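Long-range contact in Non-reducing end alpha-L-arabinofuranosidase BoGH43B (Bacteroides ovatus, PDB 5JOZ), which removes terminal non-reducing alpha-L-arabinofuranosyl residues from xyloglucan branches during breakdown of this polysaccharide: residues 15-28 with 240-254. Residues are numbered along the deposited sequence; the frame is centred on the assembly and turned at random.
Sequences PDPSICRVGDDFYL and DLVQLKDGSWWAVCL
Ile19 packs against both Val242 and Val252, its CG2 methyl 3.7 Å from Val242 CB. With CG1 anti to the backbone N (chi1 -165°), Ile19 carries CD1 over to Val252 CG1, the same methyl that Leu28 meets tip to tip through CD1. Farther along, the Phe26 ring presents its edge to Val242 CG2 and Leu244 CD2, the latter 3.4 Å from CZ, while Arg21 CG sits above one face of the ring, near its rim. Toward the other end, Pro17 lays CG against the carbonyl carbon of Cys253 at 3.4 Å.

Here the first and last blades of the five-bladed beta-propeller of family 43 meet face to face, closing the circle: strands 18-22 and 240-243, each innermost in its blade, run nearly parallel (13°). Asp16, the inferred proton acceptor, hydrogen-bonds Ser31 through OD2, and its OD1 lies beside Leu254 CD2.

Asp240 is the buried polar link. Its OD2 accepts from Ser18 OG at 2.9 Å and Ile19 N at 3.1 Å, from opposite faces of the carboxylate plane; Arg81 adds a salt bridge and Tyr181 hydrogen-bonds OD1, consistent with a stabilised negative charge. At the far end of the two strands, Arg21 NE donates to Gln243 O (2.7 Å) in the carbonyl plane, while NH2 holds Gly23 O, two bonds that fix the guanidinium's rotation. Beyond it, Lys245 NZ makes a weak salt bridge to Asp24 OD1.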
ATOM      1  N   PRO A  15       2.802   2.305   1.780  1.00 25.13           N
ATOM      2  CA  PRO A  15       4.116   2.394   2.392  1.00 27.51           C
ATOM      3  C   PRO A  15       5.287   2.358   1.405  1.00 29.34           C
ATOM      4  O   PRO A  15       5.122   2.007   0.233  1.00 24.25           O
ATOM      5  CB  PRO A  15       4.161   1.140   3.292  1.00 29.76           C
ATOM      6  CG  PRO A  15       2.971   0.301   2.922  1.00 29.33           C
ATOM      7  CD  PRO A  15       2.356   0.906   1.701  1.00 28.04           C
ATOM      8  N   ASP A  16       6.466   2.708   1.918  1.00 32.06           N
ATOM      9  CA  ASP A  16       7.754   2.524   1.224  1.00 29.54           C
ATOM     10  C   ASP A  16       7.794   3.274  -0.111  1.00 26.64           C
ATOM     11  O   ASP A  16       8.115   2.678  -1.149  1.00 27.06           O
ATOM     12  CB  ASP A  16       8.038   1.028   1.009  1.00 25.71           C
ATOM     13  CG  ASP A  16       8.084   0.241   2.304  1.00 25.30           C
ATOM     14  OD1 ASP A  16       8.803   0.660   3.228  1.00 24.77           O
ATOM     15  OD2 ASP A  16       7.435  -0.825   2.387  1.00 28.57           O
ATOM     16  N   PRO A  17       7.450   4.579  -0.093  1.00 22.89           N
ATOM     17  CA  PRO A  17       7.310   5.298  -1.349  1.00 23.85           C
ATOM     18  C   PRO A  17       8.633   5.422  -2.079  1.00 24.35           C
ATOM     19  O   PRO A  17       9.642   5.754  -1.438  1.00 24.69           O
ATOM     20  CB  PRO A  17       6.803   6.681  -0.908  1.00 24.47           C
ATOM     21  CG  PRO A  17       7.328   6.855   0.469  1.00 24.08           C
ATOM     22  CD  PRO A  17       7.260   5.476   1.063  1.00 26.06           C
ATOM     23  N   SER A  18       8.634   5.153  -3.389  1.00 22.65           N
ATOM     24  CA  SER A  18       9.789   5.457  -4.239  1.00 23.72           C
ATOM     25  C   SER A  18       9.367   6.319  -5.422  1.00 25.52           C
ATOM     26  O   SER A  18       8.374   6.020  -6.080  1.00 21.69           O
ATOM     27  CB  SER A  18      10.458   4.185  -4.721  1.00 26.22           C
ATOM     28  OG  SER A  18      11.576   4.491  -5.517  1.00 28.75           O
ATOM     29  N   ILE A  19      10.143   7.367  -5.700  1.00 25.12           N
ATOM     30  CA  ILE A  19       9.770   8.400  -6.684  1.00 26.87           C
ATOM     31  C   ILE A  19      10.809   8.561  -7.788  1.00 25.74           C
ATOM     32  O   ILE A  19      11.981   8.318  -7.565  1.00 25.48           O
ATOM     33  CB  ILE A  19       9.578   9.775  -5.994  1.00 28.84           C
ATOM     34  CG1 ILE A  19       8.855  10.760  -6.915  1.00 29.19           C
ATOM     35  CG2 ILE A  19      10.906  10.375  -5.521  1.00 28.83           C
ATOM     36  CD1 ILE A  19       8.150  11.860  -6.154  1.00 29.89           C
ATOM     37  N   CYS A  20      10.369   8.984  -8.971  1.00 28.48           N
ATOM     38  CA  CYS A  20      11.281   9.487  -9.996  1.00 27.91           C
ATOM     39  C   CYS A  20      10.607  10.559 -10.818  1.00 25.51           C
ATOM     40  O   CYS A  20       9.390  10.537 -11.012  1.00 31.33           O
ATOM     41  CB  CYS A  20      11.812   8.365 -10.901  1.00 30.12           C
ATOM     42  SG  CYS A  20      10.641   7.750 -12.126  1.00 41.06           S
ATOM     43  N   ARG A  21      11.417  11.501 -11.289  1.00 29.21           N
ATOM     44  CA  ARG A  21      10.971  12.582 -12.150  1.00 29.00           C
ATOM     45  C   ARG A  21      11.498  12.327 -13.551  1.00 30.05           C
ATOM     46  O   ARG A  21      12.689  12.086 -13.743  1.00 28.48           O
ATOM     47  CB  ARG A  21      11.492  13.922 -11.644  1.00 29.65           C
ATOM     48  CG  ARG A  21      10.927  15.115 -12.391  1.00 28.93           C
ATOM     49  CD  ARG A  21      11.537  16.415 -11.896  1.00 30.14           C
ATOM     50  NE  ARG A  21      12.968  16.476 -12.166  1.00 30.21           N
ATOM     51  CZ  ARG A  21      13.513  16.686 -13.362  1.00 30.80           C
ATOM     52  NH1 ARG A  21      14.839  16.713 -13.478  1.00 31.67           N
ATOM     53  NH2 ARG A  21      12.759  16.857 -14.449  1.00 29.07           N
ATOM     54  N   VAL A  22      10.588  12.381 -14.515  1.00 34.88           N
ATOM     55  CA  VAL A  22      10.900  12.248 -15.928  1.00 33.87           C
ATOM     56  C   VAL A  22      10.348  13.506 -16.608  1.00 33.90           C
ATOM     57  O   VAL A  22       9.157  13.571 -16.908  1.00 31.25           O
ATOM     58  CB  VAL A  22      10.238  10.979 -16.503  1.00 34.44           C
ATOM     59  CG1 VAL A  22      10.560  10.833 -17.989  1.00 37.49           C
ATOM     60  CG2 VAL A  22      10.663   9.743 -15.709  1.00 32.01           C
ATOM     61  N   GLY A  23      11.197  14.517 -16.811  1.00 29.73           N
ATOM     62  CA  GLY A  23      10.753  15.785 -17.390  1.00 28.63           C
ATOM     63  C   GLY A  23       9.795  16.479 -16.434  1.00 31.40           C
ATOM     64  O   GLY A  23      10.122  16.644 -15.267  1.00 27.24           O
ATOM     65  N   ASP A  24       8.610  16.863 -16.918  1.00 34.99           N
ATOM     66  CA  ASP A  24       7.567  17.473 -16.068  1.00 37.82           C
ATOM     67  C   ASP A  24       6.724  16.461 -15.265  1.00 34.66           C
ATOM     68  O   ASP A  24       5.893  16.867 -14.442  1.00 34.53           O
ATOM     69  CB  ASP A  24       6.628  18.363 -16.906  1.00 41.58           C
ATOM     70  CG  ASP A  24       7.346  19.563 -17.524  1.00 51.84           C
ATOM     71  OD1 ASP A  24       8.094  20.259 -16.806  1.00 48.75           O
ATOM     72  OD2 ASP A  24       7.150  19.817 -18.735  1.00 66.00           O
ATOM     73  N   ASP A  25       6.937  15.164 -15.479  1.00 30.40           N
ATOM     74  CA  ASP A  25       6.120  14.130 -14.844  1.00 29.25           C
ATOM     75  C   ASP A  25       6.826  13.434 -13.684  1.00 28.36           C
ATOM     76  O   ASP A  25       8.028  13.161 -13.755  1.00 27.84           O
ATOM     77  CB  ASP A  25       5.689  13.133 -15.906  1.00 31.10           C
ATOM     78  CG  ASP A  25       4.812  13.780 -16.948  1.00 34.11           C
ATOM     79  OD1 ASP A  25       3.680  14.184 -16.585  1.00 28.80           O
ATOM     80  OD2 ASP A  25       5.261  13.927 -18.103  1.00 42.34           O
ATOM     81  N   PHE A  26       6.065  13.189 -12.612  1.00 26.25           N
ATOM     82  CA  PHE A  26       6.530  12.454 -11.437  1.00 27.62           C
ATOM     83  C   PHE A  26       5.761  11.160 -11.317  1.00 24.71           C
ATOM     84  O   PHE A  26       4.565  11.139 -11.519  1.00 26.48           O
ATOM     85  CB  PHE A  26       6.340  13.264 -10.156  1.00 26.37           C
ATOM     86  CG  PHE A  26       7.134  14.530 -10.124  1.00 30.76           C
ATOM     87  CD1 PHE A  26       6.630  15.688 -10.695  1.00 34.50           C
ATOM     88  CD2 PHE A  26       8.391  14.569  -9.532  1.00 31.42           C
ATOM     89  CE1 PHE A  26       7.358  16.865 -10.678  1.00 37.06           C
ATOM     90  CE2 PHE A  26       9.122  15.741  -9.509  1.00 32.73           C
ATOM     91  CZ  PHE A  26       8.603  16.892 -10.085  1.00 36.55           C
ATOM     92  N   TYR A  27       6.466  10.093 -10.958  1.00 24.79           N
ATOM     93  CA  TYR A  27       5.880   8.773 -10.789  1.00 20.78           C
ATOM     94  C   TYR A  27       6.321   8.202  -9.454  1.00 19.41           C
ATOM     95  O   TYR A  27       7.438   8.444  -8.994  1.00 19.37           O
ATOM     96  CB  TYR A  27       6.310   7.871 -11.939  1.00 21.20           C
ATOM     97  CG  TYR A  27       5.857   8.414 -13.265  1.00 22.32           C
ATOM     98  CD1 TYR A  27       4.530   8.288 -13.665  1.00 25.91           C
ATOM     99  CD2 TYR A  27       6.735   9.070 -14.114  1.00 24.69           C
ATOM    100  CE1 TYR A  27       4.093   8.804 -14.874  1.00 25.77           C
ATOM    101  CE2 TYR A  27       6.309   9.577 -15.333  1.00 24.46           C
ATOM    102  CZ  TYR A  27       4.986   9.448 -15.703  1.00 23.26           C
ATOM    103  OH  TYR A  27       4.541   9.950 -16.897  1.00 27.58           O
ATOM    104  N   LEU A  28       5.435   7.439  -8.836  1.00 19.32           N
ATOM    105  CA  LEU A  28       5.659   6.936  -7.496  1.00 21.10           C
ATOM    106  C   LEU A  28       5.012   5.582  -7.288  1.00 22.01           C
ATOM    107  O   LEU A  28       3.907   5.342  -7.756  1.00 22.85           O
ATOM    108  CB  LEU A  28       5.117   7.948  -6.489  1.00 23.08           C
ATOM    109  CG  LEU A  28       5.375   7.764  -5.000  1.00 22.20           C
ATOM    110  CD1 LEU A  28       5.363   9.136  -4.323  1.00 22.70           C
ATOM    111  CD2 LEU A  28       4.344   6.856  -4.350  1.00 23.22           C
ATOM    112  N   ASP A 240      12.825   8.766  -0.099  1.00 24.30           N
ATOM    113  CA  ASP A 240      13.459   8.778  -1.406  1.00 27.08           C
ATOM    114  C   ASP A 240      13.503  10.231  -1.896  1.00 24.79           C
ATOM    115  O   ASP A 240      12.522  10.951  -1.767  1.00 28.25           O
ATOM    116  CB  ASP A 240      12.681   7.891  -2.396  1.00 26.85           C
ATOM    117  CG  ASP A 240      13.497   7.536  -3.657  1.00 30.81           C
ATOM    118  OD1 ASP A 240      14.685   7.913  -3.767  1.00 33.03           O
ATOM    119  OD2 ASP A 240      12.942   6.872  -4.561  1.00 27.59           O
ATOM    120  N   LEU A 241      14.640  10.658  -2.434  1.00 24.06           N
ATOM    121  CA  LEU A 241      14.820  12.051  -2.864  1.00 25.09           C
ATOM    122  C   LEU A 241      14.395  12.250  -4.319  1.00 23.45           C
ATOM    123  O   LEU A 241      14.374  11.316  -5.095  1.00 28.72           O
ATOM    124  CB  LEU A 241      16.279  12.494  -2.676  1.00 23.13           C
ATOM    125  CG  LEU A 241      16.878  12.452  -1.265  1.00 22.61           C
ATOM    126  CD1 LEU A 241      18.269  13.058  -1.268  1.00 25.20           C
ATOM    127  CD2 LEU A 241      16.034  13.168  -0.222  1.00 24.52           C
ATOM    128  N   VAL A 242      14.035  13.476  -4.669  1.00 26.09           N
ATOM    129  CA  VAL A 242      13.778  13.871  -6.064  1.00 25.42           C
ATOM    130  C   VAL A 242      14.184  15.323  -6.240  1.00 24.03           C
ATOM    131  O   VAL A 242      13.943  16.148  -5.354  1.00 23.31           O
ATOM    132  CB  VAL A 242      12.286  13.711  -6.459  1.00 27.65           C
ATOM    133  CG1 VAL A 242      11.352  14.462  -5.505  1.00 28.53           C
ATOM    134  CG2 VAL A 242      12.047  14.159  -7.892  1.00 27.09           C
ATOM    135  N   GLN A 243      14.792  15.643  -7.373  1.00 22.64           N
ATOM    136  CA  GLN A 243      15.203  17.013  -7.648  1.00 23.99           C
ATOM    137  C   GLN A 243      14.342  17.586  -8.772  1.00 23.81           C
ATOM    138  O   GLN A 243      14.085  16.913  -9.767  1.00 22.57           O
ATOM    139  CB  GLN A 243      16.688  17.076  -8.025  1.00 24.31           C
ATOM    140  CG  GLN A 243      17.231  18.500  -8.020  1.00 27.45           C
ATOM    141  CD  GLN A 243      18.656  18.643  -8.561  1.00 29.29           C
ATOM    142  OE1 GLN A 243      19.099  17.875  -9.404  1.00 29.94           O
ATOM    143  NE2 GLN A 243      19.368  19.662  -8.082  1.00 28.49           N
ATOM    144  N   LEU A 244      13.930  18.841  -8.608  1.00 27.65           N
ATOM    145  CA  LEU A 244      13.140  19.563  -9.611  1.00 29.45           C
ATOM    146  C   LEU A 244      14.037  20.305 -10.603  1.00 29.21           C
ATOM    147  O   LEU A 244      15.222  20.510 -10.353  1.00 33.07           O
ATOM    148  CB  LEU A 244      12.229  20.582  -8.925  1.00 27.04           C
ATOM    149  CG  LEU A 244      11.395  20.090  -7.754  1.00 28.36           C
ATOM    150  CD1 LEU A 244      10.518  21.202  -7.193  1.00 29.82           C
ATOM    151  CD2 LEU A 244      10.543  18.928  -8.190  1.00 32.08           C
ATOM    152  N   LYS A 245      13.438  20.749 -11.700  1.00 31.22           N
ATOM    153  CA  LYS A 245      14.120  21.553 -12.726  1.00 35.78           C
ATOM    154  C   LYS A 245      14.680  22.892 -12.225  1.00 33.29           C
ATOM    155  O   LYS A 245      15.655  23.378 -12.775  1.00 31.61           O
ATOM    156  CB  LYS A 245      13.187  21.820 -13.901  1.00 34.37           C
ATOM    157  CG  LYS A 245      12.811  20.567 -14.672  1.00 36.68           C
ATOM    158  CD  LYS A 245      11.892  20.896 -15.839  1.00 37.71           C
ATOM    159  CE  LYS A 245      11.943  19.811 -16.902  1.00 36.66           C
ATOM    160  NZ  LYS A 245      11.234  20.227 -18.143  1.00 37.36           N
ATOM    161  N   ASP A 246      14.074  23.473 -11.189  1.00 34.30           N
ATOM    162  CA  ASP A 246      14.641  24.661 -10.531  1.00 35.50           C
ATOM    163  C   ASP A 246      15.802  24.334  -9.577  1.00 29.53           C
ATOM    164  O   ASP A 246      16.266  25.214  -8.862  1.00 30.99           O
ATOM    165  CB  ASP A 246      13.548  25.470  -9.789  1.00 36.22           C
ATOM    166  CG  ASP A 246      13.227  24.929  -8.385  1.00 37.13           C
ATOM    167  OD1 ASP A 246      13.377  23.712  -8.142  1.00 38.15           O
ATOM    168  OD2 ASP A 246      12.818  25.733  -7.517  1.00 36.33           O
ATOM    169  N   GLY A 247      16.240  23.080  -9.529  1.00 25.87           N
ATOM    170  CA  GLY A 247      17.353  22.690  -8.667  1.00 31.01           C
ATOM    171  C   GLY A 247      17.028  22.313  -7.220  1.00 29.48           C
ATOM    172  O   GLY A 247      17.876  21.727  -6.551  1.00 36.21           O
ATOM    173  N   SER A 248      15.819  22.614  -6.745  1.00 24.61           N
ATOM    174  CA  SER A 248      15.423  22.327  -5.369  1.00 28.24           C
ATOM    175  C   SER A 248      15.080  20.845  -5.164  1.00 24.65           C
ATOM    176  O   SER A 248      14.791  20.106  -6.115  1.00 25.88           O
ATOM    177  CB  SER A 248      14.247  23.222  -4.928  1.00 28.86           C
ATOM    178  OG  SER A 248      13.050  22.900  -5.629  1.00 34.20           O
ATOM    179  N   TRP A 249      15.102  20.436  -3.903  1.00 24.25           N
ATOM    180  CA  TRP A 249      14.985  19.032  -3.517  1.00 23.11           C
ATOM    181  C   TRP A 249      13.778  18.791  -2.592  1.00 23.17           C
ATOM    182  O   TRP A 249      13.492  19.587  -1.670  1.00 22.53           O
ATOM    183  CB  TRP A 249      16.273  18.578  -2.828  1.00 23.59           C
ATOM    184  CG  TRP A 249      17.452  18.447  -3.752  1.00 22.56           C
ATOM    185  CD1 TRP A 249      18.265  19.458  -4.204  1.00 23.41           C
ATOM    186  CD2 TRP A 249      17.968  17.237  -4.315  1.00 20.87           C
ATOM    187  NE1 TRP A 249      19.250  18.941  -5.014  1.00 23.84           N
ATOM    188  CE2 TRP A 249      19.092  17.582  -5.095  1.00 22.38           C
ATOM    189  CE3 TRP A 249      17.583  15.893  -4.244  1.00 22.17           C
ATOM    190  CZ2 TRP A 249      19.826  16.633  -5.814  1.00 21.63           C
ATOM    191  CZ3 TRP A 249      18.314  14.953  -4.955  1.00 23.04           C
ATOM    192  CH2 TRP A 249      19.420  15.330  -5.736  1.00 21.00           C
ATOM    193  N   TRP A 250      13.081  17.694  -2.883  1.00 21.66           N
ATOM    194  CA  TRP A 250      11.982  17.179  -2.093  1.00 23.38           C
ATOM    195  C   TRP A 250      12.239  15.715  -1.759  1.00 24.44           C
ATOM    196  O   TRP A 250      12.968  15.006  -2.483  1.00 29.20           O
ATOM    197  CB  TRP A 250      10.662  17.366  -2.845  1.00 24.23           C
ATOM    198  CG  TRP A 250      10.293  18.811  -2.907  1.00 26.77           C
ATOM    199  CD1 TRP A 250      10.749  19.744  -3.799  1.00 29.67           C
ATOM    200  CD2 TRP A 250       9.448  19.508  -1.997  1.00 25.35           C
ATOM    201  NE1 TRP A 250      10.207  20.979  -3.511  1.00 28.30           N
ATOM    202  CE2 TRP A 250       9.405  20.859  -2.410  1.00 25.05           C
ATOM    203  CE3 TRP A 250       8.698  19.119  -0.885  1.00 25.69           C
ATOM    204  CZ2 TRP A 250       8.660  21.819  -1.736  1.00 25.86           C
ATOM    205  CZ3 TRP A 250       7.945  20.071  -0.227  1.00 25.16           C
ATOM    206  CH2 TRP A 250       7.933  21.405  -0.650  1.00 24.79           C
ATOM    207  N   ALA A 251      11.676  15.288  -0.632  1.00 21.49           N
ATOM    208  CA  ALA A 251      11.722  13.911  -0.183  1.00 21.33           C
ATOM    209  C   ALA A 251      10.304  13.385  -0.056  1.00 23.45           C
ATOM    210  O   ALA A 251       9.417  14.091   0.422  1.00 23.77           O
ATOM    211  CB  ALA A 251      12.429  13.820   1.156  1.00 21.43           C
ATOM    212  N   VAL A 252      10.085  12.153  -0.498  1.00 21.04           N
ATOM    213  CA  VAL A 252       8.904  11.413  -0.069  1.00 22.56           C
ATOM    214  C   VAL A 252       9.378  10.396   0.956  1.00 23.46           C
ATOM    215  O   VAL A 252      10.529   9.977   0.924  1.00 28.76           O
ATOM    216  CB  VAL A 252       8.119  10.764  -1.225  1.00 21.39           C
ATOM    217  CG1 VAL A 252       7.564  11.850  -2.132  1.00 19.03           C
ATOM    218  CG2 VAL A 252       8.983   9.753  -2.002  1.00 21.10           C
ATOM    219  N   CYS A 253       8.497  10.058   1.887  1.00 23.92           N
ATOM    220  CA  CYS A 253       8.779   9.083   2.939  1.00 23.40           C
ATOM    221  C   CYS A 253       7.456   8.548   3.472  1.00 24.11           C
ATOM    222  O   CYS A 253       6.382   9.082   3.140  1.00 22.20           O
ATOM    223  CB  CYS A 253       9.544   9.734   4.082  1.00 25.15           C
ATOM    224  SG  CYS A 253       8.505  10.827   5.086  1.00 26.76           S
ATOM    225  N   LEU A 254       7.545   7.512   4.301  1.00 20.26           N
ATOM    226  CA  LEU A 254       6.379   6.914   4.921  1.00 20.46           C
ATOM    227  C   LEU A 254       6.235   7.416   6.338  1.00 20.82           C
ATOM    228  O   LEU A 254       7.184   7.905   6.929  1.00 22.27           O
ATOM    229  CB  LEU A 254       6.461   5.378   4.920  1.00 21.82           C
ATOM    230  CG  LEU A 254       7.466   4.607   5.795  1.00 21.16           C
ATOM    231  CD1 LEU A 254       7.190   4.674   7.295  1.00 23.83           C
ATOM    232  CD2 LEU A 254       7.520   3.162   5.332  1.00 23.18           C
TER